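PDB 2J8H: titin from Homo sapiens, which forms elastic filaments in muscle and carries a serine/threonine kinase, here represented by a rigid tandem of two immunoglobulin domains from its A-band part. Local coordinates for residues A[145-149]-A[150-154]; A[154-157]-A[158-161]. All blocks are in the same frame, centred on the assembly; numbering follows the deposited sequence.

Contact 1. Residues A[145-149]-A[150-154]; sequences IDNNG and HYQVI
Asn147 and Gln152 face each other across the loop at the base of a chain reversal, their CA atoms 5.0 Å apart, and the end-to-end directions of 145-149 and 150-153 differ by 128°. The only backbone-to-backbone bond across it is weak: Asn148 N to Tyr151 O, 3.4 Å. Asparagine side chains supply the stronger bonds. With Asn148 CG held between its own N and carbonyl carbon (chi1 48°), OD1 is directed toward the residues that follow it and takes two amides, His150 N and Tyr151 N, each 2.8 Å from OD1. The first defines an Asx turn; its donor stands above the amide carbonyl plane, whereas Tyr151 N comes nearly end-on. Asn147 OD1 accepts Val153 N at 2.6 Å in an almost straight bond (175°), occupying the amide of Val153 on the strand edge away from strand 159-163, whose backbone bonds go to Gln152 and Ile154. In the I-set fold this is the crossing from strand 144-145, at the edge of one sheet, to strand 152-155 of the facing sheet. On its inner side Ile145 is laid against Tyr151: Ile145 CD1 sits over one face of the Tyr151 ring, 3.9 Å from the centroid, as a CH-pi contact, while Ile145 CG2 meets Tyr151 CD1 at 3.5 Å. The opposite face is covered by His150 CD2, so the ring is sandwiched, and Phe164 meets it as well. His150 NE2 is hydrogen-bonded to Asp172 OD1. At the outer edge Gln152 NE2 bonds to Val153 O at 3.1 Å, and a water bridges that same oxygen to Asn147 ND2.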
# COMPACT_ATOMS: atom_id res chain seq x y z
N ILE A 145 2.72 35.71 -2.45
CA ILE A 145 3.87 36.27 -1.78
C ILE A 145 5.09 35.85 -2.54
O ILE A 145 5.34 34.67 -2.79
CB ILE A 145 4.05 35.74 -0.34
CG1 ILE A 145 2.88 36.18 0.55
CG2 ILE A 145 5.42 36.19 0.21
CD1 ILE A 145 2.86 35.49 1.92
N ASP A 146 5.87 36.83 -2.93
CA ASP A 146 7.26 36.53 -3.14
C ASP A 146 8.09 37.38 -2.16
O ASP A 146 7.56 38.18 -1.34
CB ASP A 146 7.65 36.73 -4.61
CG ASP A 146 7.37 38.11 -5.12
OD1 ASP A 146 7.07 39.04 -4.33
OD2 ASP A 146 7.44 38.27 -6.35
N ASN A 147 9.39 37.18 -2.25
CA ASN A 147 10.35 38.08 -1.63
C ASN A 147 10.07 39.53 -1.97
O ASN A 147 9.91 39.87 -3.13
CB ASN A 147 11.75 37.65 -2.06
CG ASN A 147 12.03 36.20 -1.70
OD1 ASN A 147 11.60 35.74 -0.65
ND2 ASN A 147 12.70 35.46 -2.60
N ASN A 148 9.96 40.36 -0.94
CA ASN A 148 9.91 41.82 -1.06
C ASN A 148 10.58 42.40 0.19
O ASN A 148 11.36 41.71 0.84
CB ASN A 148 8.45 42.25 -1.17
CG ASN A 148 7.56 41.59 -0.11
OD1 ASN A 148 8.02 41.24 0.98
ND2 ASN A 148 6.28 41.43 -0.44
N GLY A 149 10.24 43.62 0.57
CA GLY A 149 10.76 44.21 1.80
C GLY A 149 10.21 43.67 3.10
O GLY A 149 10.68 44.03 4.17
N HIS A 150 9.22 42.79 3.01
CA HIS A 150 8.50 42.32 4.17
C HIS A 150 8.72 40.84 4.43
O HIS A 150 9.04 40.44 5.56
CB HIS A 150 7.00 42.61 3.97
CG HIS A 150 6.17 42.43 5.21
ND1 HIS A 150 5.96 43.46 6.11
CD2 HIS A 150 5.50 41.37 5.69
CE1 HIS A 150 5.18 43.02 7.09
NE2 HIS A 150 4.90 41.75 6.86
N TYR A 151 8.53 40.02 3.41
CA TYR A 151 8.68 38.59 3.57
C TYR A 151 9.96 38.10 2.96
O TYR A 151 10.44 38.65 1.97
CB TYR A 151 7.55 37.83 2.86
CG TYR A 151 6.13 38.20 3.20
CD1 TYR A 151 5.36 38.97 2.35
CD2 TYR A 151 5.52 37.69 4.34
CE1 TYR A 151 4.04 39.28 2.64
CE2 TYR A 151 4.22 37.99 4.64
CZ TYR A 151 3.48 38.76 3.78
OH TYR A 151 2.16 39.01 4.10
N GLN A 152 10.49 37.01 3.51
CA GLN A 152 11.52 36.25 2.82
C GLN A 152 11.05 34.82 2.67
O GLN A 152 10.66 34.19 3.66
CB GLN A 152 12.86 36.28 3.57
CG GLN A 152 13.97 35.47 2.91
CD GLN A 152 14.39 36.02 1.58
OE1 GLN A 152 14.61 37.23 1.43
NE2 GLN A 152 14.56 35.14 0.60
N VAL A 153 11.07 34.31 1.44
CA VAL A 153 10.81 32.89 1.22
C VAL A 153 12.12 32.10 1.08
O VAL A 153 12.99 32.45 0.29
CB VAL A 153 9.97 32.67 -0.04
CG1 VAL A 153 9.78 31.19 -0.29
CG2 VAL A 153 8.62 33.37 0.12
N ILE A 154 12.23 31.01 1.83
CA ILE A 154 13.35 30.08 1.70
C ILE A 154 12.79 28.81 1.08
O ILE A 154 11.76 28.32 1.49
CB ILE A 154 13.96 29.76 3.07
CG1 ILE A 154 14.63 31.02 3.64
CG2 ILE A 154 14.94 28.59 2.97
CD1 ILE A 154 15.17 30.87 5.06
O HOH W 1 13.08 32.21 -2.40

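Contact 2. Residues A[154-157]-A[158-161]; sequences IVTR and SFTS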
# COMPACT_ATOMS: atom_id res chain seq x y z
N ILE A 154 12.23 31.01 1.83
CA ILE A 154 13.35 30.08 1.70
C ILE A 154 12.79 28.81 1.08
O ILE A 154 11.76 28.32 1.49
CB ILE A 154 13.96 29.76 3.07
CG1 ILE A 154 14.63 31.02 3.64
CG2 ILE A 154 14.94 28.59 2.97
CD1 ILE A 154 15.17 30.87 5.06
N VAL A 155 13.45 28.30 0.05
CA VAL A 155 13.14 26.97 -0.47
C VAL A 155 14.43 26.15 -0.56
O VAL A 155 15.41 26.58 -1.16
CB VAL A 155 12.49 27.02 -1.86
CG1 VAL A 155 12.03 25.64 -2.27
CG2 VAL A 155 11.32 28.01 -1.87
N THR A 156 14.42 24.99 0.07
CA THR A 156 15.54 24.08 0.00
C THR A 156 15.08 22.81 -0.70
O THR A 156 13.97 22.79 -1.26
CB THR A 156 16.07 23.75 1.40
OG1 THR A 156 15.23 22.77 2.00
CG2 THR A 156 16.14 25.02 2.27
N ARG A 157 15.91 21.77 -0.68
CA ARG A 157 15.54 20.49 -1.29
C ARG A 157 14.36 19.81 -0.56
O ARG A 157 13.65 19.01 -1.17
CB ARG A 157 16.73 19.54 -1.33
CG ARG A 157 17.91 20.05 -2.21
CD ARG A 157 19.08 19.05 -2.23
NE ARG A 157 19.58 18.77 -0.88
CZ ARG A 157 20.82 19.02 -0.44
NH1 ARG A 157 21.75 19.54 -1.24
NH2 ARG A 157 21.14 18.71 0.82
N SER A 158 14.15 20.13 0.71
CA SER A 158 13.19 19.38 1.55
C SER A 158 12.15 20.20 2.29
O SER A 158 11.18 19.65 2.83
CB SER A 158 13.97 18.50 2.54
OG SER A 158 14.82 19.29 3.34
N PHE A 159 12.31 21.52 2.33
CA PHE A 159 11.36 22.37 3.02
C PHE A 159 11.35 23.76 2.45
O PHE A 159 12.27 24.17 1.71
CB PHE A 159 11.65 22.39 4.52
CG PHE A 159 12.83 23.20 4.90
CD1 PHE A 159 12.72 24.56 5.07
CD2 PHE A 159 14.06 22.60 5.10
CE1 PHE A 159 13.83 25.34 5.41
CE2 PHE A 159 15.17 23.35 5.47
CZ PHE A 159 15.04 24.73 5.62
N THR A 160 10.28 24.48 2.77
CA THR A 160 10.17 25.89 2.45
C THR A 160 9.73 26.61 3.72
O THR A 160 8.93 26.08 4.50
CB THR A 160 9.18 26.14 1.31
OG1 THR A 160 9.11 27.54 1.06
CG2 THR A 160 7.75 25.66 1.67
N SER A 161 10.33 27.76 3.96
CA SER A 161 9.95 28.61 5.08
C SER A 161 9.53 29.98 4.58
O SER A 161 10.19 30.58 3.73
CB SER A 161 11.11 28.81 6.04
OG SER A 161 11.57 27.56 6.47
O HOH W 2 17.65 20.73 2.55
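Thr156 and Phe159 are brought together by matching first torsions: Thr156 OG1 (chi1 79°) and Phe159 CG (chi1 74°) each lie between their own backbone N and carbonyl carbon. OG1 is thereby directed into the turn, and the Phe159 ring leans back over the threonine. Thr156 CG2 makes a CH-pi contact over the ring face, 3.9 Å from the centroid, and OG1 lies above the same ring near its rim, 3.3 Å from CD2. OG1 also accepts Ser158 N at 3.1 Å, an ST turn, and Phe159 N at 3.2 Å. Thr156 N in return donates to Phe159 O at 2.8 Å. These bonds close a tight antiparallel hairpin with Arg157 and Ser158 at its tip, and the two arms run 173° apart. Further in, Ile154 pairs with Ser161 through backbone bonds in both directions, with Ile154 N reaching Ser161 O at 2.8 Å. Val155 and Thr160, a non-hydrogen-bonded pair, lie side by side on the face that packs against Ile136. Ile154 O accepts a second donor, Thr160 OG1, at 2.8 Å, and Ser161 N approaches from the opposite face of the carbonyl plane. Because Trp138 NE1 is also bonded to Thr160 OG1, the buried hydroxyl is satisfied twice: it relays a hydrogen bond from the indole to the strand carbonyl, which fixes its rotation.

Overall arrangement
Contacts 1 and 2 follow each other along one chain path in the second immunoglobulin domain: 145-154 crosses between the sheets, and 154-161 turns that strand back as a hairpin. Ile154 belongs to both, and their centres are 13 Å apart. They meet directly where Val153 CG1 of contact 1 packs 3.9 Å from Thr160 OG1 of contact 2. Trp138 is common ground, touched by Ile145 and Val153 from one and bonded to Thr160 from the other. Contact 2 lies about 14 Å from the chain's centre and contact 1 about 26 Å (contact centre to chain centre), so strand 152-155 runs from the end of this domain far from the chain's centre toward the first domain, and the hairpin tip lies on that nearer side.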